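PDB 6SQ8: fatty acid CoA ligase from Marinactinospora thermotolerans, which belongs to the ANL superfamily of AMP-binding enzymes and binds adenosine monophosphate. Local coordinates for residues Val428-Ala442 against Gly485-Thr497. Numbering follows the deposited sequence.
Sequences VGVPDPDSGEAVCAA and GKPDKVKVRTWFT. With AMP (adenosine monophosphate), chain G; EQ2 (1-ethanoyl-9~{H}-pyrido[3,4-b]indole-3-carboxylic acid), chain F.
In the C-terminal domain of this AMP-binding enzyme, the last helix lies against a beta hairpin, and Phe496, just beyond helix 489-494, is pressed onto Cys440 of the hairpin. Cys440 CB stands almost squarely over the ring, 3.4 Å from the centroid of Phe496 and 8° off its normal, a CH-pi contact; SG approaches the same ring obliquely. With CG of Phe496 anti to its carbonyl carbon (chi1 -68°), the ring reaches back over strand 438-442, where Val428 CG2 of the paired strand comes within 4.0 Å of Phe496 CD2. Val492 CG1 lies at the ring edge, in its plane, and also packs against Val428 CG1 at 3.7 Å. Farther along the strand, Val430 CG1 touches Phe496 CB at 3.9 Å. Beside these valines, Arg493 lays its CG 3.4 Å from Gly429 O, while its guanidinium reaches Asp398 in a salt bridge. Asp488 caps the helix start, its OD1 accepting from Lys491 N at 3.0 Å. Two residues before this cap, Lys486 belongs to the ligand pocket; its NZ lies 3.0 Å from AMP O3P, a hydrogen bond, though the side-chain end is doubtfully placed. The helix crosses strand 428-432 at -47°, and Lys489 in its first turn forms a salt bridge with Glu413 of helix 409-418. Phe496 also touches Arg472 and Glu474 of strand 472-475, which pairs with strand 438-445 to complete the three-stranded sheet.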
loop_
_atom_site.group_PDB
_atom_site.type_symbol
_atom_site.label_atom_id
_atom_site.label_comp_id
_atom_site.label_asym_id
_atom_site.label_seq_id
_atom_site.Cartn_x
_atom_site.Cartn_y
_atom_site.Cartn_z
ATOM N N VAL A 428 20.673 -5.878 -8.422
ATOM C CA VAL A 428 20.505 -7.235 -7.934
ATOM C C VAL A 428 21.879 -7.908 -7.900
ATOM O O VAL A 428 22.805 -7.463 -8.580
ATOM C CB VAL A 428 19.559 -8.030 -8.837
ATOM C CG1 VAL A 428 18.174 -7.418 -8.881
ATOM C CG2 VAL A 428 20.115 -8.155 -10.243
ATOM N N GLY A 429 21.985 -8.977 -7.109
ATOM C CA GLY A 429 23.137 -9.880 -7.121
ATOM C C GLY A 429 22.820 -11.197 -7.828
ATOM O O GLY A 429 21.692 -11.701 -7.771
ATOM N N VAL A 430 23.810 -11.747 -8.535
ATOM C CA VAL A 430 23.762 -13.129 -9.014
ATOM C C VAL A 430 25.036 -13.816 -8.534
ATOM O O VAL A 430 26.043 -13.150 -8.319
ATOM C CB VAL A 430 23.592 -13.221 -10.542
ATOM C CG1 VAL A 430 22.409 -12.393 -11.025
ATOM C CG2 VAL A 430 24.854 -12.821 -11.283
ATOM N N PRO A 431 25.043 -15.151 -8.336
ATOM C CA PRO A 431 26.160 -15.793 -7.639
ATOM C C PRO A 431 27.404 -15.787 -8.542
ATOM O O PRO A 431 27.254 -15.848 -9.769
ATOM C CB PRO A 431 25.650 -17.218 -7.342
ATOM C CG PRO A 431 24.171 -17.229 -7.760
ATOM C CD PRO A 431 24.010 -16.109 -8.772
ATOM N N ASP A 432 28.591 -15.685 -7.930
ATOM C CA ASP A 432 29.872 -15.643 -8.651
ATOM C C ASP A 432 30.984 -16.143 -7.734
ATOM O O ASP A 432 31.173 -15.614 -6.650
ATOM C CB ASP A 432 30.210 -14.225 -9.136
ATOM C CG ASP A 432 31.443 -14.118 -10.020
ATOM O OD1 ASP A 432 32.561 -14.116 -9.474
ATOM O OD2 ASP A 432 31.281 -13.985 -11.248
ATOM N N PRO A 433 31.771 -17.162 -8.138
ATOM C CA PRO A 433 32.795 -17.730 -7.250
ATOM C C PRO A 433 33.966 -16.789 -6.880
ATOM O O PRO A 433 34.561 -16.913 -5.813
ATOM C CB PRO A 433 33.305 -18.961 -8.022
ATOM C CG PRO A 433 32.348 -19.165 -9.190
ATOM C CD PRO A 433 31.704 -17.821 -9.452
ATOM N N ASP A 434 34.271 -15.825 -7.752
ATOM C CA ASP A 434 35.447 -14.945 -7.628
ATOM C C ASP A 434 35.089 -13.590 -6.972
ATOM O O ASP A 434 35.988 -12.848 -6.537
ATOM C CB ASP A 434 36.075 -14.737 -9.010
ATOM C CG ASP A 434 36.545 -16.027 -9.664
ATOM O OD1 ASP A 434 37.378 -16.730 -9.063
ATOM O OD2 ASP A 434 36.083 -16.313 -10.782
ATOM N N SER A 435 33.792 -13.232 -6.949
ATOM C CA SER A 435 33.317 -11.950 -6.389
ATOM C C SER A 435 32.344 -12.166 -5.214
ATOM O O SER A 435 31.947 -11.177 -4.587
ATOM C CB SER A 435 32.702 -11.092 -7.481
ATOM N N GLY A 436 31.979 -13.427 -4.913
ATOM C CA GLY A 436 30.900 -13.803 -3.956
ATOM C C GLY A 436 29.517 -13.795 -4.619
ATOM O O GLY A 436 28.865 -14.835 -4.810
ATOM N N GLU A 437 29.077 -12.584 -4.974
ATOM C CA GLU A 437 27.975 -12.306 -5.888
ATOM C C GLU A 437 28.422 -11.168 -6.806
ATOM O O GLU A 437 29.228 -10.329 -6.427
ATOM C CB GLU A 437 26.699 -11.908 -5.140
ATOM C CG GLU A 437 25.864 -13.091 -4.685
ATOM C CD GLU A 437 24.574 -12.662 -3.981
ATOM O OE1 GLU A 437 24.634 -12.137 -2.821
ATOM O OE2 GLU A 437 23.498 -12.824 -4.608
ATOM N N ALA A 438 27.868 -11.138 -8.014
ATOM C CA ALA A 438 28.165 -10.100 -8.980
ATOM C C ALA A 438 27.014 -9.095 -8.997
ATOM O O ALA A 438 25.870 -9.479 -9.184
ATOM C CB ALA A 438 28.389 -10.700 -10.338
ATOM N N VAL A 439 27.358 -7.815 -8.822
ATOM C CA VAL A 439 26.397 -6.739 -8.766
ATOM C C VAL A 439 25.968 -6.376 -10.191
ATOM O O VAL A 439 26.804 -6.141 -11.052
ATOM C CB VAL A 439 27.007 -5.533 -8.030
ATOM C CG1 VAL A 439 26.002 -4.402 -7.877
ATOM C CG2 VAL A 439 27.585 -5.939 -6.676
ATOM N N CYS A 440 24.657 -6.350 -10.428
ATOM C CA CYS A 440 24.100 -6.054 -11.746
ATOM C C CYS A 440 23.071 -4.935 -11.626
ATOM O O CYS A 440 22.382 -4.858 -10.642
ATOM C CB CYS A 440 23.425 -7.286 -12.344
ATOM S SG CYS A 440 24.575 -8.672 -12.521
ATOM N N ALA A 441 22.972 -4.079 -12.639
ATOM C CA ALA A 441 22.079 -2.956 -12.588
ATOM C C ALA A 441 21.307 -2.866 -13.896
ATOM O O ALA A 441 21.890 -2.769 -14.961
ATOM C CB ALA A 441 22.852 -1.690 -12.338
ATOM N N ALA A 442 19.984 -2.929 -13.780
ATOM C CA ALA A 442 19.073 -2.554 -14.823
ATOM C C ALA A 442 18.716 -1.083 -14.627
ATOM O O ALA A 442 18.297 -0.696 -13.544
ATOM C CB ALA A 442 17.842 -3.405 -14.750
ATOM N N GLY A 485 2.724 -3.571 -7.300
ATOM C CA GLY A 485 3.332 -2.340 -7.827
ATOM C C GLY A 485 4.727 -2.081 -7.274
ATOM O O GLY A 485 5.217 -0.957 -7.310
ATOM N N LYS A 486 5.365 -3.128 -6.738
ATOM C CA LYS A 486 6.724 -3.039 -6.229
ATOM C C LYS A 486 7.699 -3.525 -7.294
ATOM O O LYS A 486 7.328 -4.272 -8.188
ATOM C CB LYS A 486 6.892 -3.868 -4.960
ATOM C CG LYS A 486 6.068 -3.349 -3.797
ATOM C CD LYS A 486 6.724 -3.564 -2.487
ATOM C CE LYS A 486 5.828 -3.152 -1.337
ATOM N NZ LYS A 486 4.388 -3.372 -1.617
ATOM N N PRO A 487 8.983 -3.115 -7.226
ATOM C CA PRO A 487 9.993 -3.600 -8.155
ATOM C C PRO A 487 10.149 -5.123 -8.081
ATOM O O PRO A 487 10.457 -5.657 -7.030
ATOM C CB PRO A 487 11.295 -2.926 -7.695
ATOM C CG PRO A 487 10.831 -1.736 -6.909
ATOM C CD PRO A 487 9.531 -2.153 -6.270
ATOM N N ASP A 488 9.960 -5.778 -9.226
ATOM C CA ASP A 488 10.050 -7.202 -9.315
ATOM C C ASP A 488 11.521 -7.570 -9.485
ATOM O O ASP A 488 11.995 -7.811 -10.585
ATOM C CB ASP A 488 9.204 -7.745 -10.466
ATOM C CG ASP A 488 9.142 -9.258 -10.508
ATOM O OD1 ASP A 488 9.962 -9.889 -9.818
ATOM O OD2 ASP A 488 8.278 -9.789 -11.244
ATOM N N LYS A 489 12.231 -7.646 -8.362
ATOM C CA LYS A 489 13.641 -7.884 -8.421
ATOM C C LYS A 489 13.956 -9.368 -8.634
ATOM O O LYS A 489 15.114 -9.687 -8.880
ATOM C CB LYS A 489 14.351 -7.334 -7.184
ATOM C CG LYS A 489 14.707 -5.866 -7.317
ATOM C CD LYS A 489 15.639 -5.454 -6.237
ATOM C CE LYS A 489 15.779 -3.964 -6.108
ATOM N NZ LYS A 489 16.871 -3.631 -5.165
ATOM N N VAL A 490 12.968 -10.267 -8.561
ATOM C CA VAL A 490 13.267 -11.661 -8.930
ATOM C C VAL A 490 13.318 -11.733 -10.462
ATOM O O VAL A 490 14.151 -12.459 -11.009
ATOM C CB VAL A 490 12.326 -12.726 -8.318
ATOM C CG1 VAL A 490 11.894 -12.364 -6.901
ATOM C CG2 VAL A 490 11.114 -13.045 -9.200
ATOM N N LYS A 491 12.453 -10.963 -11.140
ATOM C CA LYS A 491 12.465 -10.914 -12.599
ATOM C C LYS A 491 13.807 -10.335 -13.073
ATOM O O LYS A 491 14.470 -10.919 -13.926
ATOM C CB LYS A 491 11.269 -10.119 -13.136
ATOM C CG LYS A 491 11.038 -10.243 -14.639
ATOM C CD LYS A 491 9.607 -9.939 -15.045
ATOM C CE LYS A 491 9.364 -10.149 -16.526
ATOM N N VAL A 492 14.216 -9.199 -12.496
ATOM C CA VAL A 492 15.459 -8.525 -12.884
ATOM C C VAL A 492 16.628 -9.500 -12.693
ATOM O O VAL A 492 17.510 -9.573 -13.530
ATOM C CB VAL A 492 15.657 -7.205 -12.109
ATOM C CG1 VAL A 492 17.045 -6.625 -12.313
ATOM C CG2 VAL A 492 14.619 -6.172 -12.497
ATOM N N ARG A 493 16.594 -10.263 -11.608
ATOM C CA ARG A 493 17.643 -11.231 -11.292
ATOM C C ARG A 493 17.781 -12.255 -12.431
ATOM O O ARG A 493 18.894 -12.665 -12.749
ATOM C CB ARG A 493 17.347 -11.927 -9.957
ATOM C CG ARG A 493 18.474 -11.836 -8.942
ATOM C CD ARG A 493 18.051 -12.278 -7.552
ATOM N NE ARG A 493 17.751 -11.181 -6.636
ATOM C CZ ARG A 493 16.587 -10.998 -6.010
ATOM N NH1 ARG A 493 15.558 -11.785 -6.284
ATOM N NH2 ARG A 493 16.444 -10.015 -5.135
ATOM N N THR A 494 16.664 -12.648 -13.058
ATOM C CA THR A 494 16.679 -13.681 -14.122
ATOM C C THR A 494 17.358 -13.156 -15.397
ATOM O O THR A 494 17.887 -13.940 -16.191
ATOM C CB THR A 494 15.280 -14.203 -14.498
ATOM O OG1 THR A 494 14.618 -13.236 -15.310
ATOM C CG2 THR A 494 14.409 -14.545 -13.310
ATOM N N TRP A 495 17.309 -11.838 -15.605
ATOM C CA TRP A 495 17.903 -11.200 -16.771
ATOM C C TRP A 495 19.425 -11.374 -16.793
ATOM O O TRP A 495 20.023 -11.213 -17.850
ATOM C CB TRP A 495 17.565 -9.708 -16.817
ATOM C CG TRP A 495 16.121 -9.387 -17.017
ATOM C CD1 TRP A 495 15.129 -10.236 -17.411
ATOM C CD2 TRP A 495 15.504 -8.096 -16.872
ATOM N NE1 TRP A 495 13.937 -9.568 -17.496
ATOM C CE2 TRP A 495 14.139 -8.249 -17.194
ATOM C CE3 TRP A 495 15.966 -6.828 -16.510
ATOM C CZ2 TRP A 495 13.234 -7.185 -17.139
ATOM C CZ3 TRP A 495 15.073 -5.778 -16.462
ATOM C CH2 TRP A 495 13.726 -5.957 -16.770
ATOM N N PHE A 496 20.039 -11.642 -15.632
ATOM C CA PHE A 496 21.493 -11.603 -15.470
ATOM C C PHE A 496 22.051 -12.989 -15.094
ATOM O O PHE A 496 23.219 -13.070 -14.661
ATOM C CB PHE A 496 21.883 -10.565 -14.401
ATOM C CG PHE A 496 21.636 -9.118 -14.753
ATOM C CD1 PHE A 496 22.499 -8.415 -15.584
ATOM C CD2 PHE A 496 20.555 -8.436 -14.225
ATOM C CE1 PHE A 496 22.254 -7.085 -15.904
ATOM C CE2 PHE A 496 20.318 -7.105 -14.551
ATOM C CZ PHE A 496 21.174 -6.425 -15.375
ATOM N N THR A 497 21.270 -14.067 -15.255
ATOM C CA THR A 497 21.791 -15.431 -14.859
ATOM C C THR A 497 22.356 -16.221 -16.055
ATOM O O THR A 497 21.636 -16.448 -17.004
ATOM C CB THR A 497 20.707 -16.219 -14.125
ATOM O OG1 THR A 497 19.522 -16.094 -14.922
ATOM C CG2 THR A 497 20.503 -15.759 -12.697
HETATM P P AMP G . 4.311 -5.708 1.307
HETATM O O1P AMP G . 3.228 -5.221 2.225
HETATM O O2P AMP G . 5.128 -6.889 1.850
HETATM O O3P AMP G . 3.773 -5.905 -0.094
HETATM O "O5'" AMP G . 5.314 -4.414 1.207
HETATM C "C5'" AMP G . 6.211 -3.942 2.233
HETATM C "C4'" AMP G . 7.550 -3.475 1.669
HETATM O "O4'" AMP G . 7.419 -2.453 0.692
HETATM C "C3'" AMP G . 8.414 -2.851 2.729
HETATM O "O3'" AMP G . 9.186 -3.901 3.238
HETATM C "C2'" AMP G . 9.247 -1.763 2.055
HETATM O "O2'" AMP G . 10.583 -2.117 1.626
HETATM C "C1'" AMP G . 8.402 -1.415 0.841
HETATM N N9 AMP G . 7.782 -0.082 1.063
HETATM C C8 AMP G . 6.489 0.201 1.345
HETATM N N7 AMP G . 6.314 1.543 1.482
HETATM C C5 AMP G . 7.519 2.127 1.290
HETATM C C6 AMP G . 8.059 3.508 1.299
HETATM N N6 AMP G . 7.268 4.563 1.526
HETATM N N1 AMP G . 9.373 3.665 1.052
HETATM C C2 AMP G . 10.189 2.600 0.812
HETATM N N3 AMP G . 9.780 1.312 0.794
HETATM C C4 AMP G . 8.480 1.037 1.017
HETATM C C1 EQ2 F . 1.228 3.435 4.434
HETATM C C2 EQ2 F . 1.675 2.535 3.335
HETATM O O1 EQ2 F . 2.294 3.005 2.398
HETATM C C3 EQ2 F . 1.309 1.075 3.366
HETATM N N1 EQ2 F . 2.010 0.264 2.565
HETATM C C4 EQ2 F . 1.727 -1.048 2.519
HETATM C C5 EQ2 F . 2.527 -1.902 1.560
HETATM O O2 EQ2 F . 3.447 -1.359 0.912
HETATM O O3 EQ2 F . 2.164 -3.087 1.465
HETATM C C6 EQ2 F . 0.711 -1.619 3.276
HETATM C C7 EQ2 F . -0.030 -0.809 4.116
HETATM C C8 EQ2 F . -1.113 -1.030 5.036
HETATM C C9 EQ2 F . -1.847 -2.143 5.440
HETATM C C10 EQ2 F . -2.843 -1.981 6.379
HETATM C C11 EQ2 F . -3.123 -0.730 6.921
HETATM C C12 EQ2 F . -2.411 0.388 6.557
HETATM C C13 EQ2 F . -1.407 0.222 5.607
HETATM N N2 EQ2 F . -0.560 1.170 5.064
HETATM C C14 EQ2 F . 0.273 0.566 4.167
#